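Local coordinates for protein naphthalene dioxygenase large subunit (Rhodococcus sp., PDB 2B1X) that forms the large subunit of a Rieske-type ring-hydroxylating dioxygenase, carrying an Fe2/S2 cluster in one domain and an iron ion in another, at residues Phe48-Ser53 and Val62-Ser67; Ser67-Ile72 and Gly83-Cys88; Cys74-Gly79 and Ser116-Leu121; Ala87-Gly92 and Asn141-Pro146. One frame throughout, in Å; residues are numbered along the deposited sequence.

Interaction 1 of 4, residues Phe48-Ser53 and Val62-Ser67; sequences FLAHES and VVRYIS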
loop_
_atom_site.group_PDB
_atom_site.type_symbol
_atom_site.label_atom_id
_atom_site.label_comp_id
_atom_site.label_asym_id
_atom_site.label_seq_id
_atom_site.Cartn_x
_atom_site.Cartn_y
_atom_site.Cartn_z
ATOM N N PHE A 48 -26.977 8.894 -5.802
ATOM C CA PHE A 48 -26.781 10.250 -6.276
ATOM C C PHE A 48 -25.459 10.340 -7.077
ATOM O O PHE A 48 -24.409 9.812 -6.652
ATOM C CB PHE A 48 -26.758 11.235 -5.096
ATOM C CG PHE A 48 -26.399 12.644 -5.500
ATOM C CD1 PHE A 48 -27.338 13.481 -6.083
ATOM C CD2 PHE A 48 -25.103 13.112 -5.318
ATOM C CE1 PHE A 48 -26.992 14.788 -6.486
ATOM C CE2 PHE A 48 -24.734 14.379 -5.721
ATOM C CZ PHE A 48 -25.686 15.247 -6.290
ATOM N N LEU A 49 -25.524 11.020 -8.223
ATOM C CA LEU A 49 -24.371 11.172 -9.115
ATOM C C LEU A 49 -23.868 12.617 -9.224
ATOM O O LEU A 49 -22.667 12.884 -9.135
ATOM C CB LEU A 49 -24.766 10.736 -10.518
ATOM C CG LEU A 49 -25.263 9.278 -10.625
ATOM C CD1 LEU A 49 -25.801 8.971 -11.999
ATOM C CD2 LEU A 49 -24.135 8.347 -10.280
ATOM N N ALA A 50 -24.786 13.538 -9.478
ATOM C CA ALA A 50 -24.388 14.908 -9.778
ATOM C C ALA A 50 -25.545 15.840 -9.593
ATOM O O ALA A 50 -26.709 15.399 -9.575
ATOM C CB ALA A 50 -23.848 14.997 -11.224
ATOM N N HIS A 51 -25.240 17.130 -9.448
ATOM C CA HIS A 51 -26.287 18.152 -9.513
ATOM C C HIS A 51 -26.315 18.712 -10.929
ATOM O O HIS A 51 -25.261 18.866 -11.563
ATOM C CB HIS A 51 -26.046 19.268 -8.480
ATOM C CG HIS A 51 -27.244 20.142 -8.222
ATOM N ND1 HIS A 51 -27.522 21.268 -8.974
ATOM C CD2 HIS A 51 -28.217 20.073 -7.277
ATOM C CE1 HIS A 51 -28.621 21.842 -8.519
ATOM N NE2 HIS A 51 -29.058 21.142 -7.486
ATOM N N GLU A 52 -27.520 18.999 -11.434
ATOM C CA GLU A 52 -27.682 19.565 -12.768
ATOM C C GLU A 52 -26.908 20.865 -12.993
ATOM O O GLU A 52 -26.474 21.157 -14.118
ATOM C CB GLU A 52 -29.160 19.795 -13.055
ATOM C CG GLU A 52 -29.882 18.526 -13.458
ATOM C CD GLU A 52 -31.291 18.795 -13.962
ATOM O OE1 GLU A 52 -32.236 18.147 -13.447
ATOM O OE2 GLU A 52 -31.459 19.661 -14.857
ATOM N N SER A 53 -26.758 21.668 -11.936
ATOM C CA SER A 53 -25.984 22.920 -12.036
ATOM C C SER A 53 -24.473 22.724 -12.241
ATOM O O SER A 53 -23.769 23.710 -12.485
ATOM C CB SER A 53 -26.211 23.833 -10.820
ATOM O OG SER A 53 -25.600 23.257 -9.679
ATOM N N VAL A 62 -19.332 15.522 -16.005
ATOM C CA VAL A 62 -18.538 15.160 -14.839
ATOM C C VAL A 62 -18.473 13.624 -14.862
ATOM O O VAL A 62 -19.341 12.982 -15.446
ATOM C CB VAL A 62 -19.144 15.670 -13.495
ATOM C CG1 VAL A 62 -19.088 17.214 -13.400
ATOM C CG2 VAL A 62 -20.595 15.194 -13.280
ATOM N N VAL A 63 -17.427 13.063 -14.280
ATOM C CA VAL A 63 -17.301 11.612 -14.144
ATOM C C VAL A 63 -17.609 11.171 -12.696
ATOM O O VAL A 63 -16.923 11.564 -11.759
ATOM C CB VAL A 63 -15.931 11.128 -14.597
ATOM C CG1 VAL A 63 -15.824 9.594 -14.411
ATOM C CG2 VAL A 63 -15.675 11.505 -16.101
ATOM N N ARG A 64 -18.609 10.312 -12.537
ATOM C CA ARG A 64 -19.134 9.935 -11.228
ATOM C C ARG A 64 -19.343 8.433 -11.126
ATOM O O ARG A 64 -19.113 7.722 -12.123
ATOM C CB ARG A 64 -20.391 10.747 -10.914
ATOM C CG ARG A 64 -20.117 12.245 -10.910
ATOM C CD ARG A 64 -19.335 12.735 -9.653
ATOM N NE ARG A 64 -18.799 14.079 -9.811
ATOM C CZ ARG A 64 -19.501 15.211 -9.663
ATOM N NH1 ARG A 64 -20.805 15.190 -9.345
ATOM N NH2 ARG A 64 -18.904 16.376 -9.839
ATOM N N TYR A 65 -19.761 7.931 -9.958
ATOM C CA TYR A 65 -19.680 6.482 -9.698
ATOM C C TYR A 65 -20.920 5.826 -9.122
ATOM O O TYR A 65 -21.682 6.464 -8.377
ATOM C CB TYR A 65 -18.545 6.190 -8.694
ATOM C CG TYR A 65 -17.228 6.615 -9.190
ATOM C CD1 TYR A 65 -16.827 7.937 -9.138
ATOM C CD2 TYR A 65 -16.376 5.677 -9.789
ATOM C CE1 TYR A 65 -15.568 8.336 -9.651
ATOM C CE2 TYR A 65 -15.141 6.048 -10.251
ATOM C CZ TYR A 65 -14.744 7.381 -10.195
ATOM O OH TYR A 65 -13.513 7.719 -10.727
ATOM N N ILE A 66 -21.087 4.552 -9.433
ATOM C CA ILE A 66 -21.793 3.641 -8.545
ATOM C C ILE A 66 -20.803 2.572 -8.207
ATOM O O ILE A 66 -20.431 1.753 -9.064
ATOM C CB ILE A 66 -23.115 3.084 -9.157
ATOM C CG1 ILE A 66 -24.038 4.267 -9.562
ATOM C CG2 ILE A 66 -23.796 2.173 -8.160
ATOM C CD1 ILE A 66 -25.386 3.896 -10.212
ATOM N N SER A 67 -20.339 2.605 -6.955
ATOM C CA SER A 67 -19.225 1.786 -6.508
ATOM C C SER A 67 -18.050 1.898 -7.488
ATOM O O SER A 67 -17.652 2.992 -7.794
ATOM C CB SER A 67 -19.660 0.339 -6.219
ATOM O OG SER A 67 -20.715 0.364 -5.247
HETATM O O HOH W 1 -22.128 8.273 -6.601
#

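Interaction 2 of 4, residues Ser67-Ile72 and Gly83-Cys88; sequences SEDQFI and GHLNAC. With FES (Fe2/s2 (inorganic) cluster), chain H.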
loop_
_atom_site.group_PDB
_atom_site.type_symbol
_atom_site.label_atom_id
_atom_site.label_comp_id
_atom_site.label_asym_id
_atom_site.label_seq_id
_atom_site.Cartn_x
_atom_site.Cartn_y
_atom_site.Cartn_z
ATOM N N SER A 67 -20.339 2.605 -6.955
ATOM C CA SER A 67 -19.225 1.786 -6.508
ATOM C C SER A 67 -18.050 1.898 -7.488
ATOM O O SER A 67 -17.652 2.992 -7.794
ATOM C CB SER A 67 -19.660 0.339 -6.219
ATOM O OG SER A 67 -20.715 0.364 -5.247
ATOM N N GLU A 68 -17.500 0.787 -7.965
ATOM C CA GLU A 68 -16.365 0.826 -8.869
ATOM C C GLU A 68 -16.799 1.223 -10.293
ATOM O O GLU A 68 -15.941 1.459 -11.166
ATOM C CB GLU A 68 -15.656 -0.564 -8.921
ATOM C CG GLU A 68 -14.923 -1.010 -7.645
ATOM C CD GLU A 68 -15.848 -1.570 -6.579
ATOM O OE1 GLU A 68 -17.013 -1.892 -6.861
ATOM O OE2 GLU A 68 -15.405 -1.686 -5.421
ATOM N N ASP A 69 -18.100 1.239 -10.591
ATOM C CA ASP A 69 -18.498 1.606 -11.959
ATOM C C ASP A 69 -18.433 3.104 -12.180
ATOM O O ASP A 69 -18.961 3.892 -11.379
ATOM C CB ASP A 69 -19.880 1.116 -12.326
ATOM C CG ASP A 69 -19.883 -0.349 -12.669
ATOM O OD1 ASP A 69 -19.239 -0.733 -13.681
ATOM O OD2 ASP A 69 -20.486 -1.174 -11.949
ATOM N N GLN A 70 -17.827 3.469 -13.309
ATOM C CA GLN A 70 -17.571 4.837 -13.633
ATOM C C GLN A 70 -18.467 5.288 -14.784
ATOM O O GLN A 70 -18.515 4.624 -15.818
ATOM C CB GLN A 70 -16.090 4.985 -13.985
ATOM C CG GLN A 70 -15.607 6.419 -13.970
ATOM C CD GLN A 70 -14.171 6.527 -14.455
ATOM O OE1 GLN A 70 -13.917 6.250 -15.589
ATOM N NE2 GLN A 70 -13.250 6.942 -13.593
ATOM N N PHE A 71 -19.161 6.421 -14.588
ATOM C CA PHE A 71 -20.134 6.932 -15.544
ATOM C C PHE A 71 -19.832 8.352 -15.936
ATOM O O PHE A 71 -19.489 9.170 -15.081
ATOM C CB PHE A 71 -21.566 6.848 -14.979
ATOM C CG PHE A 71 -22.058 5.453 -14.834
ATOM C CD1 PHE A 71 -21.817 4.731 -13.654
ATOM C CD2 PHE A 71 -22.720 4.826 -15.901
ATOM C CE1 PHE A 71 -22.253 3.393 -13.529
ATOM C CE2 PHE A 71 -23.161 3.490 -15.790
ATOM C CZ PHE A 71 -22.908 2.770 -14.608
ATOM N N ILE A 72 -19.940 8.651 -17.232
ATOM C CA ILE A 72 -19.972 10.049 -17.677
ATOM C C ILE A 72 -21.402 10.577 -17.509
ATOM O O ILE A 72 -22.364 9.986 -18.031
ATOM C CB ILE A 72 -19.559 10.153 -19.184
ATOM C CG1 ILE A 72 -18.118 9.691 -19.391
ATOM C CG2 ILE A 72 -19.710 11.551 -19.693
ATOM C CD1 ILE A 72 -17.862 9.290 -20.859
ATOM N N GLY A 83 -26.247 9.545 -18.855
ATOM C CA GLY A 83 -25.302 8.821 -18.032
ATOM C C GLY A 83 -24.782 7.649 -18.864
ATOM O O GLY A 83 -25.554 6.765 -19.213
ATOM N N HIS A 84 -23.483 7.682 -19.191
ATOM C CA HIS A 84 -22.829 6.691 -20.039
ATOM C C HIS A 84 -21.769 5.959 -19.267
ATOM O O HIS A 84 -20.897 6.603 -18.691
ATOM C CB HIS A 84 -22.033 7.373 -21.160
ATOM C CG HIS A 84 -22.799 8.348 -21.986
ATOM N ND1 HIS A 84 -23.920 7.997 -22.723
ATOM C CD2 HIS A 84 -22.556 9.650 -22.262
ATOM C CE1 HIS A 84 -24.360 9.058 -23.371
ATOM N NE2 HIS A 84 -23.536 10.064 -23.128
ATOM N N LEU A 85 -21.760 4.628 -19.308
ATOM C CA LEU A 85 -20.649 3.878 -18.756
ATOM C C LEU A 85 -19.355 4.305 -19.454
ATOM O O LEU A 85 -19.266 4.296 -20.700
ATOM C CB LEU A 85 -20.867 2.346 -18.906
ATOM C CG LEU A 85 -19.746 1.446 -18.343
ATOM C CD1 LEU A 85 -19.810 1.466 -16.816
ATOM C CD2 LEU A 85 -19.866 -0.006 -18.881
ATOM N N ASN A 86 -18.339 4.657 -18.665
ATOM C CA ASN A 86 -17.104 5.205 -19.210
ATOM C C ASN A 86 -16.132 4.125 -19.694
ATOM O O ASN A 86 -14.979 4.028 -19.229
ATOM C CB ASN A 86 -16.445 6.117 -18.188
ATOM C CG ASN A 86 -15.288 6.906 -18.772
ATOM O OD1 ASN A 86 -15.158 7.025 -19.985
ATOM N ND2 ASN A 86 -14.415 7.417 -17.899
ATOM N N ALA A 87 -16.601 3.336 -20.651
ATOM C CA ALA A 87 -15.923 2.124 -21.092
ATOM C C ALA A 87 -16.265 1.956 -22.542
ATOM O O ALA A 87 -17.420 1.695 -22.875
ATOM C CB ALA A 87 -16.388 0.898 -20.272
ATOM N N CYS A 88 -15.265 2.115 -23.408
ATOM C CA CYS A 88 -15.407 1.905 -24.838
ATOM C C CYS A 88 -15.948 0.501 -25.106
ATOM O O CYS A 88 -15.589 -0.456 -24.410
ATOM C CB CYS A 88 -14.040 2.086 -25.521
ATOM S SG CYS A 88 -14.095 1.941 -27.332
HETATM FE FE1 FES H . -10.581 0.012 -29.194
HETATM FE FE2 FES H . -11.784 1.982 -27.690
HETATM S S1 FES H . -11.353 2.009 -29.868
HETATM S S2 FES H . -10.831 0.082 -26.984
#

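Interaction 3 of 4, residues Cys74-Gly79 and Ser116-Leu121; sequences CRDEGG and SNTGSL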
loop_
_atom_site.group_PDB
_atom_site.type_symbol
_atom_site.label_atom_id
_atom_site.label_comp_id
_atom_site.label_asym_id
_atom_site.label_seq_id
_atom_site.Cartn_x
_atom_site.Cartn_y
_atom_site.Cartn_z
ATOM N N CYS A 74 -23.534 13.782 -18.399
ATOM C CA CYS A 74 -23.345 14.945 -19.263
ATOM C C CYS A 74 -24.644 15.542 -19.771
ATOM O O CYS A 74 -25.699 14.915 -19.699
ATOM C CB CYS A 74 -22.413 14.610 -20.430
ATOM S SG CYS A 74 -23.033 13.367 -21.595
ATOM N N ARG A 75 -24.571 16.788 -20.218
ATOM C CA ARG A 75 -25.666 17.410 -20.948
ATOM C C ARG A 75 -25.251 17.319 -22.405
ATOM O O ARG A 75 -24.201 17.853 -22.798
ATOM C CB ARG A 75 -25.860 18.874 -20.529
ATOM C CG ARG A 75 -27.169 19.522 -21.083
ATOM C CD ARG A 75 -27.445 20.917 -20.553
ATOM N NE ARG A 75 -27.478 20.995 -19.090
ATOM C CZ ARG A 75 -28.564 20.846 -18.326
ATOM N NH1 ARG A 75 -29.744 20.586 -18.854
ATOM N NH2 ARG A 75 -28.458 20.954 -17.019
ATOM N N ASP A 76 -26.044 16.628 -23.213
ATOM C CA ASP A 76 -25.579 16.346 -24.584
ATOM C C ASP A 76 -25.868 17.507 -25.534
ATOM O O ASP A 76 -26.423 18.547 -25.111
ATOM C CB ASP A 76 -26.071 14.979 -25.113
ATOM C CG ASP A 76 -27.563 14.940 -25.431
ATOM O OD1 ASP A 76 -28.251 16.000 -25.531
ATOM O OD2 ASP A 76 -28.135 13.845 -25.587
ATOM N N GLU A 77 -25.509 17.342 -26.806
ATOM C CA GLU A 77 -25.678 18.435 -27.775
ATOM C C GLU A 77 -27.150 18.799 -28.077
ATOM O O GLU A 77 -27.413 19.870 -28.608
ATOM C CB GLU A 77 -24.836 18.211 -29.044
ATOM C CG GLU A 77 -23.331 18.109 -28.753
ATOM C CD GLU A 77 -22.637 19.455 -28.490
ATOM O OE1 GLU A 77 -22.514 20.256 -29.449
ATOM O OE2 GLU A 77 -22.201 19.709 -27.342
ATOM N N GLY A 78 -28.089 17.927 -27.693
ATOM C CA GLY A 78 -29.518 18.218 -27.752
ATOM C C GLY A 78 -30.115 18.719 -26.448
ATOM O O GLY A 78 -31.323 18.987 -26.383
ATOM N N GLY A 79 -29.284 18.854 -25.408
ATOM C CA GLY A 79 -29.729 19.388 -24.127
ATOM C C GLY A 79 -30.247 18.343 -23.146
ATOM O O GLY A 79 -30.774 18.693 -22.089
ATOM N N SER A 116 -20.564 10.461 -30.017
ATOM C CA SER A 116 -21.263 11.692 -29.603
ATOM C C SER A 116 -21.454 11.717 -28.100
ATOM O O SER A 116 -21.538 10.660 -27.469
ATOM C CB SER A 116 -22.622 11.763 -30.294
ATOM O OG SER A 116 -23.289 12.957 -29.977
ATOM N N ASN A 117 -21.576 12.917 -27.510
ATOM C CA ASN A 117 -21.941 13.008 -26.090
ATOM C C ASN A 117 -23.382 12.535 -25.838
ATOM O O ASN A 117 -23.820 12.347 -24.707
ATOM C CB ASN A 117 -21.682 14.414 -25.509
ATOM C CG ASN A 117 -22.340 15.505 -26.295
ATOM O OD1 ASN A 117 -23.283 15.278 -27.067
ATOM N ND2 ASN A 117 -21.845 16.724 -26.106
ATOM N N THR A 118 -24.088 12.329 -26.931
ATOM C CA THR A 118 -25.349 11.607 -26.973
ATOM C C THR A 118 -25.167 10.114 -26.546
ATOM O O THR A 118 -26.105 9.438 -26.084
ATOM C CB THR A 118 -25.746 11.672 -28.468
ATOM O OG1 THR A 118 -26.841 12.567 -28.678
ATOM C CG2 THR A 118 -26.149 10.347 -28.988
ATOM N N GLY A 119 -23.957 9.599 -26.737
ATOM C CA GLY A 119 -23.673 8.169 -26.522
ATOM C C GLY A 119 -23.534 7.363 -27.813
ATOM O O GLY A 119 -23.004 6.242 -27.809
ATOM N N SER A 120 -24.021 7.911 -28.926
ATOM C CA SER A 120 -23.985 7.195 -30.207
ATOM C C SER A 120 -22.564 7.056 -30.737
ATOM O O SER A 120 -21.806 8.040 -30.765
ATOM C CB SER A 120 -24.832 7.909 -31.270
ATOM O OG SER A 120 -26.203 7.898 -30.909
ATOM N N LEU A 121 -22.216 5.823 -31.129
ATOM C CA LEU A 121 -21.019 5.558 -31.871
ATOM C C LEU A 121 -21.190 6.169 -33.269
ATOM O O LEU A 121 -22.066 5.749 -34.038
ATOM C CB LEU A 121 -20.778 4.038 -31.989
ATOM C CG LEU A 121 -19.501 3.598 -32.743
ATOM C CD1 LEU A 121 -18.216 4.258 -32.132
ATOM C CD2 LEU A 121 -19.385 2.078 -32.728
#

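Interaction 4 of 4, residues Ala87-Gly92 and Asn141-Pro146; sequences ACRHRG and NLRPMP. With FES (Fe2/s2 (inorganic) cluster), chain H.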
loop_
_atom_site.group_PDB
_atom_site.type_symbol
_atom_site.label_atom_id
_atom_site.label_comp_id
_atom_site.label_asym_id
_atom_site.label_seq_id
_atom_site.Cartn_x
_atom_site.Cartn_y
_atom_site.Cartn_z
ATOM N N ALA A 87 -16.601 3.336 -20.651
ATOM C CA ALA A 87 -15.923 2.124 -21.092
ATOM C C ALA A 87 -16.265 1.956 -22.542
ATOM O O ALA A 87 -17.420 1.695 -22.875
ATOM C CB ALA A 87 -16.388 0.898 -20.272
ATOM N N CYS A 88 -15.265 2.115 -23.408
ATOM C CA CYS A 88 -15.407 1.905 -24.838
ATOM C C CYS A 88 -15.948 0.501 -25.106
ATOM O O CYS A 88 -15.589 -0.456 -24.410
ATOM C CB CYS A 88 -14.040 2.086 -25.521
ATOM S SG CYS A 88 -14.095 1.941 -27.332
ATOM N N ARG A 89 -16.824 0.382 -26.099
ATOM C CA ARG A 89 -17.514 -0.862 -26.396
ATOM C C ARG A 89 -16.600 -1.857 -27.108
ATOM O O ARG A 89 -16.945 -3.015 -27.244
ATOM C CB ARG A 89 -18.747 -0.574 -27.281
ATOM C CG ARG A 89 -19.844 0.276 -26.572
ATOM C CD ARG A 89 -20.400 -0.345 -25.288
ATOM N NE ARG A 89 -20.881 -1.713 -25.503
ATOM C CZ ARG A 89 -22.099 -2.040 -25.955
ATOM N NH1 ARG A 89 -22.992 -1.100 -26.284
ATOM N NH2 ARG A 89 -22.430 -3.327 -26.102
ATOM N N HIS A 90 -15.446 -1.381 -27.560
ATOM C CA HIS A 90 -14.510 -2.180 -28.332
ATOM C C HIS A 90 -13.671 -3.018 -27.364
ATOM O O HIS A 90 -13.927 -4.228 -27.245
ATOM C CB HIS A 90 -13.676 -1.279 -29.250
ATOM C CG HIS A 90 -12.679 -2.022 -30.094
ATOM N ND1 HIS A 90 -11.346 -1.681 -30.139
ATOM C CD2 HIS A 90 -12.820 -3.094 -30.912
ATOM C CE1 HIS A 90 -10.712 -2.503 -30.958
ATOM N NE2 HIS A 90 -11.582 -3.376 -31.432
ATOM N N ARG A 91 -12.738 -2.376 -26.648
ATOM C CA ARG A 91 -11.911 -3.078 -25.652
ATOM C C ARG A 91 -12.006 -2.475 -24.246
ATOM O O ARG A 91 -11.123 -2.715 -23.419
ATOM C CB ARG A 91 -10.433 -3.161 -26.116
ATOM C CG ARG A 91 -9.639 -4.391 -25.588
ATOM C CD ARG A 91 -10.077 -5.700 -26.240
ATOM N NE ARG A 91 -9.461 -5.780 -27.557
ATOM C CZ ARG A 91 -10.118 -5.781 -28.711
ATOM N NH1 ARG A 91 -11.447 -5.791 -28.716
ATOM N NH2 ARG A 91 -9.426 -5.826 -29.867
ATOM N N GLY A 92 -13.018 -1.638 -23.987
ATOM C CA GLY A 92 -13.296 -1.176 -22.621
ATOM C C GLY A 92 -12.472 -0.003 -22.083
ATOM O O GLY A 92 -12.496 0.247 -20.867
ATOM N N ASN A 141 -23.198 1.614 -29.146
ATOM C CA ASN A 141 -23.234 2.897 -28.442
ATOM C C ASN A 141 -22.692 2.696 -27.030
ATOM O O ASN A 141 -22.647 1.565 -26.542
ATOM C CB ASN A 141 -24.671 3.454 -28.382
ATOM C CG ASN A 141 -25.233 3.773 -29.785
ATOM O OD1 ASN A 141 -24.473 3.870 -30.761
ATOM N ND2 ASN A 141 -26.566 3.945 -29.879
ATOM N N LEU A 142 -22.291 3.778 -26.376
ATOM C CA LEU A 142 -21.885 3.689 -24.971
ATOM C C LEU A 142 -23.066 3.147 -24.180
ATOM O O LEU A 142 -24.240 3.515 -24.444
ATOM C CB LEU A 142 -21.483 5.082 -24.441
ATOM C CG LEU A 142 -20.212 5.700 -25.049
ATOM C CD1 LEU A 142 -19.966 7.116 -24.483
ATOM C CD2 LEU A 142 -18.975 4.818 -24.854
ATOM N N ARG A 143 -22.771 2.275 -23.217
ATOM C CA ARG A 143 -23.843 1.672 -22.406
ATOM C C ARG A 143 -24.488 2.683 -21.469
ATOM O O ARG A 143 -23.811 3.283 -20.636
ATOM C CB ARG A 143 -23.355 0.467 -21.608
ATOM C CG ARG A 143 -22.846 -0.655 -22.474
ATOM C CD ARG A 143 -22.292 -1.819 -21.668
ATOM N NE ARG A 143 -23.369 -2.569 -21.007
ATOM C CZ ARG A 143 -23.192 -3.314 -19.935
ATOM N NH1 ARG A 143 -21.983 -3.403 -19.394
ATOM N NH2 ARG A 143 -24.218 -3.980 -19.413
ATOM N N PRO A 144 -25.801 2.846 -21.585
ATOM C CA PRO A 144 -26.514 3.789 -20.734
ATOM C C PRO A 144 -26.574 3.263 -19.299
ATOM O O PRO A 144 -26.556 2.042 -19.075
ATOM C CB PRO A 144 -27.935 3.827 -21.345
ATOM C CG PRO A 144 -27.914 3.025 -22.577
ATOM C CD PRO A 144 -26.702 2.131 -22.515
ATOM N N MET A 145 -26.580 4.184 -18.348
ATOM C CA MET A 145 -27.075 3.899 -16.992
ATOM C C MET A 145 -28.471 3.267 -17.150
ATOM O O MET A 145 -29.333 3.858 -17.792
ATOM C CB MET A 145 -27.185 5.218 -16.218
ATOM C CG MET A 145 -27.798 5.120 -14.802
ATOM S SD MET A 145 -26.678 4.123 -13.741
ATOM C CE MET A 145 -25.410 5.412 -13.499
ATOM N N PRO A 146 -28.679 2.064 -16.612
ATOM C CA PRO A 146 -29.943 1.345 -16.786
ATOM C C PRO A 146 -31.141 2.169 -16.347
ATOM O O PRO A 146 -32.146 2.136 -17.018
ATOM C CB PRO A 146 -29.764 0.107 -15.898
ATOM C CG PRO A 146 -28.276 -0.122 -15.894
ATOM C CD PRO A 146 -27.688 1.271 -15.846
HETATM FE FE1 FES H . -10.581 0.012 -29.194
HETATM FE FE2 FES H . -11.784 1.982 -27.690
HETATM S S1 FES H . -11.353 2.009 -29.868
HETATM S S2 FES H . -10.831 0.082 -26.984
HETATM O O HOH W 2 -20.014 2.010 -22.304
#

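Interaction 1 of 4, residues Phe48-Ser53 and Val62-Ser67
In the Rieske domain, Arg64 of strand 60-66 bonds to the backbone carbonyl of Leu49 in strand 47-51. Arg64 NH1 donates to Leu49 O at 3.0 Å in a nearly straight bond (163°) that uses a lone pair in the carbonyl plane, while the oxygen lies in the plane of the guanidinium. The arginine doubles back to reach it: CG, held beside its own backbone N, is already 3.2 Å from Leu49 O, and a bend at chi2 (-74°) then swings the guanidinium round to the same oxygen. Val62 CG2 sits over the centre of one guanidinium face and also touches Ala50 CB at 3.9 Å. Farther along the strands, Leu49 CD2 meets Ile66 CG1 at 4.1 Å, the two side chains slanting past one another. The strands run antiparallel (158°), yet the axes of segments 48-51 and 62-66 come only within 6.9 Å, and a water bridges them, donating to Phe48 O (2.8 Å) and to Tyr65 O (2.6 Å). Arg64 NH2 has a salt bridge to Glu54, which would fix the rotation of the guanidinium. Leu49 and Ala50 pair with Ile155 in a classic beta bulge, and strands 188-199 and 333-343 pack against Arg64.

Interaction 2 of 4, residues Ser67-Ile72 and Gly83-Cys88
The side chains of Gln70 and Asn86 lie side by side, pointing the same way, with amide planes 29° apart, and Asn86 ND2 donates to Gln70 OE1 at 2.6 Å. The bond is bent (137° at the hydrogen), and its donor stands above the carbonyl plane of the glutamine. With CG anti to the backbone N (chi1 -164°) and the rest of the chain extended, Gln70 carries its amide out beside that of Asn86. Gln94 NE2 also bonds to Gln70 OE1, and Asn86 ND2 to Cys96 O. Ile72 crosses Asn86 at about a right angle, its CD1 3.6 Å from Asn86 OD1. On the other face of the sheet Leu85 CD1 lies over one face of the Phe71 ring toward the rim, 4.0 Å from Phe71 CZ. This alternation belongs to the antiparallel hairpin of strands 69-75 and 81-85: Phe71 and Leu85 form a non-hydrogen-bonded pair, Ile72 and His84 a hydrogen-bonded one (Ile72 N to His84 O 2.7 Å). Asn86 N reaches Gln70 O at 2.9 Å, and Asn86 then centres an inverse gamma turn leading toward Cys88, whose SG binds an iron of the cluster at 2.3 Å. Phe387 of the second subunit packs on Phe71 and Leu85.

Interaction 3 of 4, residues Cys74-Gly79 and Ser116-Leu121
Asn117 meets Glu77 through both OD1 and ND2 of its amide. Asn117 OD1 accepts from Glu77 N at 3.0 Å, the donor standing well above the carbonyl plane, and Asn117 ND2 donates to Glu77 OE2 in a long bond of 3.3 Å on the anti side of the carboxylate. The two side chains cross at about a right angle with their flat groups 36° apart, and Glu77 CG lies 3.3 Å from Asn117 OD1. Glu77 folds back to make this crossing through a bend at chi2 (-77°). Beside the pair, Cys74 SG touches Asn117 O at 3.4 Å, an oxygen that accepts a hydrogen bond from His84 NE2, and Asp76 CB approaches Asn117 OD1 equally closely.

The next shell consists of two type I turns. In Asp76-Gly79 an Asx turn is added, Asp76 OD1 accepting from Gly78 N at 2.9 Å; in Ser116-Gly119 an ST turn is added, Ser116 OG accepting from Thr118 N at 3.2 Å. Asp76 is further held by a salt bridge to Arg82, and Asn117 ND2 has a second acceptor in Thr103 O. The contact therefore joins the turn between strands 69-75 and 81-85 to the turn between strands 114-116 and 121-123, within the Rieske domain.

Interaction 4 of 4, residues Ala87-Gly92 and Asn141-Pro146
The guanidinium of Arg89 has Arg143 CG over one face, offset toward the rim and 3.5 Å above the plane, while Asn141 O lies at its edge and in plane. Arg89 NH1 donates to Asn141 O at 2.7 Å, a nearly straight bond (160°) lying in the carbonyl plane as well. Arg89 CG already lies 3.1 Å from Asn141 O, and bends at chi2 (-59°) and chi3 (-54°) curl the guanidinium round to the same oxygen. The two arginines cross at about a right angle and meet through carbon, Arg89 CD to Arg143 CG at 3.7 Å. A water also spans the segments, donating to Ala87 O and accepting from Arg143 N.

Residues 87-92 form one cluster-binding loop of the Rieske site: Cys88 and Cys108 hold one iron, and His90 ND1, 2.1 Å from FE1 of the cluster, holds the other with His111. His90 NE2 is hydrogen-bonded to Glu421 of the second subunit. The salt bridge from Arg89 NH2 to Glu392 of the second subunit probably eases the like charge of Arg143, whose own polar partner is Phe387 of that subunit.

In the fold
The four contacts pass through the Rieske domain from strand 47-51 to the Fe2/S2 cluster. Interactions 1 and 2 share Ser67, and strands 60-66 and 69-75 are neighbours in one sheet, where Arg64 O lies 2.8 Å from Phe71 N. Interactions 2 and 4, with centres about 8 Å apart, share Ala87 and Cys88; Leu85 N lies 2.8 Å from Arg143 O, tying the hairpin to residues 141-146. Interaction 3 joins this group through His84 NE2, 2.8 Å from Asn117 O, and through Gly119 O, 2.9 Å from Leu142 N. Met145 reaches back to interaction 1, its CE 3.6 Å from Ile66 CD1. Interactions 2 and 4 both touch the cluster and the second subunit.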